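Long-range contact in halorhodopsin (PDB 2JAF), which pumps chloride ions across the membrane of a halobacterium, driven by light absorbed by its bound retinal: residues 95-100 and 216-221. The protein carries 2 engineered substitutions. Residues are numbered along the deposited sequence; the frame is centred on the assembly and turned at random.
Sequences HALAGE and VGVEGL. With BOG (octyl beta-D-glucopyranoside), chain F.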
loop_
_atom_site.group_PDB
_atom_site.type_symbol
_atom_site.label_atom_id
_atom_site.label_comp_id
_atom_site.label_asym_id
_atom_site.label_seq_id
_atom_site.Cartn_x
_atom_site.Cartn_y
_atom_site.Cartn_z
ATOM N N HIS A 95 -25.004 -18.488 -10.255
ATOM C CA HIS A 95 -24.501 -17.592 -11.290
ATOM C C HIS A 95 -24.986 -18.099 -12.643
ATOM O O HIS A 95 -25.175 -19.302 -12.827
ATOM C CB HIS A 95 -22.966 -17.559 -11.254
ATOM C CG HIS A 95 -22.354 -16.559 -12.187
ATOM N ND1 HIS A 95 -22.302 -16.745 -13.553
ATOM C CD2 HIS A 95 -21.758 -15.366 -11.947
ATOM C CE1 HIS A 95 -21.699 -15.711 -14.113
ATOM N NE2 HIS A 95 -21.359 -14.859 -13.160
ATOM N N ALA A 96 -25.195 -17.182 -13.584
ATOM C CA ALA A 96 -25.666 -17.554 -14.914
ATOM C C ALA A 96 -24.758 -18.586 -15.573
ATOM O O ALA A 96 -25.212 -19.394 -16.382
ATOM C CB ALA A 96 -25.773 -16.312 -15.800
ATOM N N LEU A 97 -23.475 -18.559 -15.223
ATOM C CA LEU A 97 -22.508 -19.491 -15.792
ATOM C C LEU A 97 -21.926 -20.409 -14.719
ATOM O O LEU A 97 -20.767 -20.808 -14.796
ATOM C CB LEU A 97 -21.378 -18.711 -16.471
ATOM C CG LEU A 97 -21.858 -17.691 -17.513
ATOM C CD1 LEU A 97 -20.705 -16.820 -17.981
ATOM C CD2 LEU A 97 -22.492 -18.430 -18.674
ATOM N N ALA A 98 -22.733 -20.732 -13.715
ATOM C CA ALA A 98 -22.286 -21.598 -12.630
ATOM C C ALA A 98 -21.710 -22.894 -13.185
ATOM O O ALA A 98 -22.285 -23.488 -14.089
ATOM C CB ALA A 98 -23.451 -21.907 -11.704
ATOM N N GLY A 99 -20.573 -23.321 -12.643
ATOM C CA GLY A 99 -19.962 -24.558 -13.094
ATOM C C GLY A 99 -19.097 -24.394 -14.324
ATOM O O GLY A 99 -18.592 -25.374 -14.872
ATOM N N GLU A 100 -18.933 -23.152 -14.767
ATOM C CA GLU A 100 -18.114 -22.862 -15.936
ATOM C C GLU A 100 -16.950 -21.976 -15.520
ATOM O O GLU A 100 -17.031 -21.265 -14.517
ATOM C CB GLU A 100 -18.934 -22.135 -17.002
ATOM C CG GLU A 100 -20.028 -22.972 -17.649
ATOM C CD GLU A 100 -20.791 -22.197 -18.703
ATOM O OE1 GLU A 100 -20.136 -21.527 -19.530
ATOM O OE2 GLU A 100 -22.040 -22.255 -18.709
ATOM N N VAL A 216 -23.163 -5.831 -15.195
ATOM C CA VAL A 216 -23.786 -6.277 -16.437
ATOM C C VAL A 216 -22.976 -7.375 -17.126
ATOM O O VAL A 216 -23.545 -8.272 -17.764
ATOM C CB VAL A 216 -23.982 -5.083 -17.405
ATOM C CG1 VAL A 216 -24.488 -5.565 -18.761
ATOM C CG2 VAL A 216 -24.967 -4.101 -16.795
ATOM N N GLY A 217 -21.656 -7.308 -16.971
ATOM C CA GLY A 217 -20.762 -8.279 -17.584
ATOM C C GLY A 217 -20.727 -9.683 -17.003
ATOM O O GLY A 217 -21.430 -10.008 -16.049
ATOM N N VAL A 218 -19.856 -10.507 -17.580
ATOM C CA VAL A 218 -19.706 -11.910 -17.210
ATOM C C VAL A 218 -19.423 -12.249 -15.747
ATOM O O VAL A 218 -19.865 -13.287 -15.260
ATOM C CB VAL A 218 -18.622 -12.584 -18.098
ATOM C CG1 VAL A 218 -17.260 -11.942 -17.846
ATOM C CG2 VAL A 218 -18.574 -14.077 -17.822
ATOM N N GLU A 219 -18.697 -11.392 -15.039
ATOM C CA GLU A 219 -18.388 -11.677 -13.642
ATOM C C GLU A 219 -19.528 -11.293 -12.702
ATOM O O GLU A 219 -19.579 -11.741 -11.551
ATOM C CB GLU A 219 -17.084 -10.973 -13.253
ATOM C CG GLU A 219 -15.906 -11.458 -14.097
ATOM C CD GLU A 219 -14.591 -10.776 -13.773
ATOM O OE1 GLU A 219 -13.922 -11.162 -12.790
ATOM O OE2 GLU A 219 -14.225 -9.845 -14.516
ATOM N N GLY A 220 -20.450 -10.477 -13.208
ATOM C CA GLY A 220 -21.594 -10.054 -12.419
ATOM C C GLY A 220 -22.843 -10.846 -12.777
ATOM O O GLY A 220 -22.889 -12.059 -12.569
ATOM N N LEU A 221 -23.849 -10.168 -13.322
ATOM C CA LEU A 221 -25.097 -10.819 -13.703
ATOM C C LEU A 221 -24.968 -11.596 -15.009
ATOM O O LEU A 221 -25.821 -12.425 -15.336
ATOM C CB LEU A 221 -26.210 -9.777 -13.847
ATOM C CG LEU A 221 -26.602 -8.974 -12.600
ATOM C CD1 LEU A 221 -27.576 -7.871 -12.991
ATOM C CD2 LEU A 221 -27.222 -9.896 -11.554
HETATM C C1 BOG F . -27.406 -12.869 -9.612
HETATM O O1 BOG F . -27.060 -12.561 -8.259
HETATM C C2 BOG F . -26.187 -13.521 -10.347
HETATM O O2 BOG F . -25.066 -12.632 -10.315
HETATM C C3 BOG F . -26.594 -13.858 -11.816
HETATM O O3 BOG F . -25.501 -14.450 -12.513
HETATM C C4 BOG F . -27.802 -14.826 -11.787
HETATM O O4 BOG F . -28.208 -15.170 -13.116
HETATM C C5 BOG F . -28.996 -14.164 -11.021
HETATM O O5 BOG F . -28.565 -13.804 -9.664
HETATM C C6 BOG F . -30.201 -15.120 -10.958
HETATM O O6 BOG F . -30.008 -16.170 -10.003
HETATM C "C1'" BOG F . -28.138 -11.956 -7.544
HETATM C "C2'" BOG F . -27.598 -11.184 -6.369
HETATM C "C3'" BOG F . -27.659 -9.714 -6.688
HETATM C "C4'" BOG F . -27.139 -8.852 -5.557
HETATM C "C5'" BOG F . -27.217 -7.377 -5.926
HETATM C "C6'" BOG F . -26.384 -6.540 -4.971
HETATM C "C7'" BOG F . -26.438 -5.077 -5.310
HETATM C "C8'" BOG F . -25.596 -4.288 -4.335
#
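His95 reaches across to the backbone of the turn from Gly217 to Gly220. From CB, with CG anti to the backbone N (chi1 -174°), the ring extends to the carbonyls of 218-220. CG lies beneath O3 of the octyl glucoside, which sits 3.8 Å above one face of the His95 ring, toward the rim. His95 ND1 accepts a hydrogen bond from Leu97 N at 2.7 Å, in the ring plane and nearly straight (168°). This bond helps hold the ring's rotation. His95 CD2 faces Gly220 O at 3.5 Å, and CE1 lies near Val218 O. At the tip, His95 NE2 gives a weak, bent hydrogen bond to Val218 O at 3.0 Å, met at the ring edge. Gly220 O is 3.2 Å from His95 NE2, at too poor an angle to bond. With an alanine here, Leu97 N is likely to lose its acceptor and Val218 O this donor, and a gap would probably open between the loops. Leu97 CD1 packs tightly on Val218 CG2 at 3.5 Å, the side chains crossing at about a right angle. The sugar bridges the loops: Ala96 N donates to O3, and O2 to Gly220 O. The contact ties the loop of the antiparallel hairpin 87-90/101-104 to that joining helices 193-216 and 227-255 of the bacteriorhodopsin-like fold.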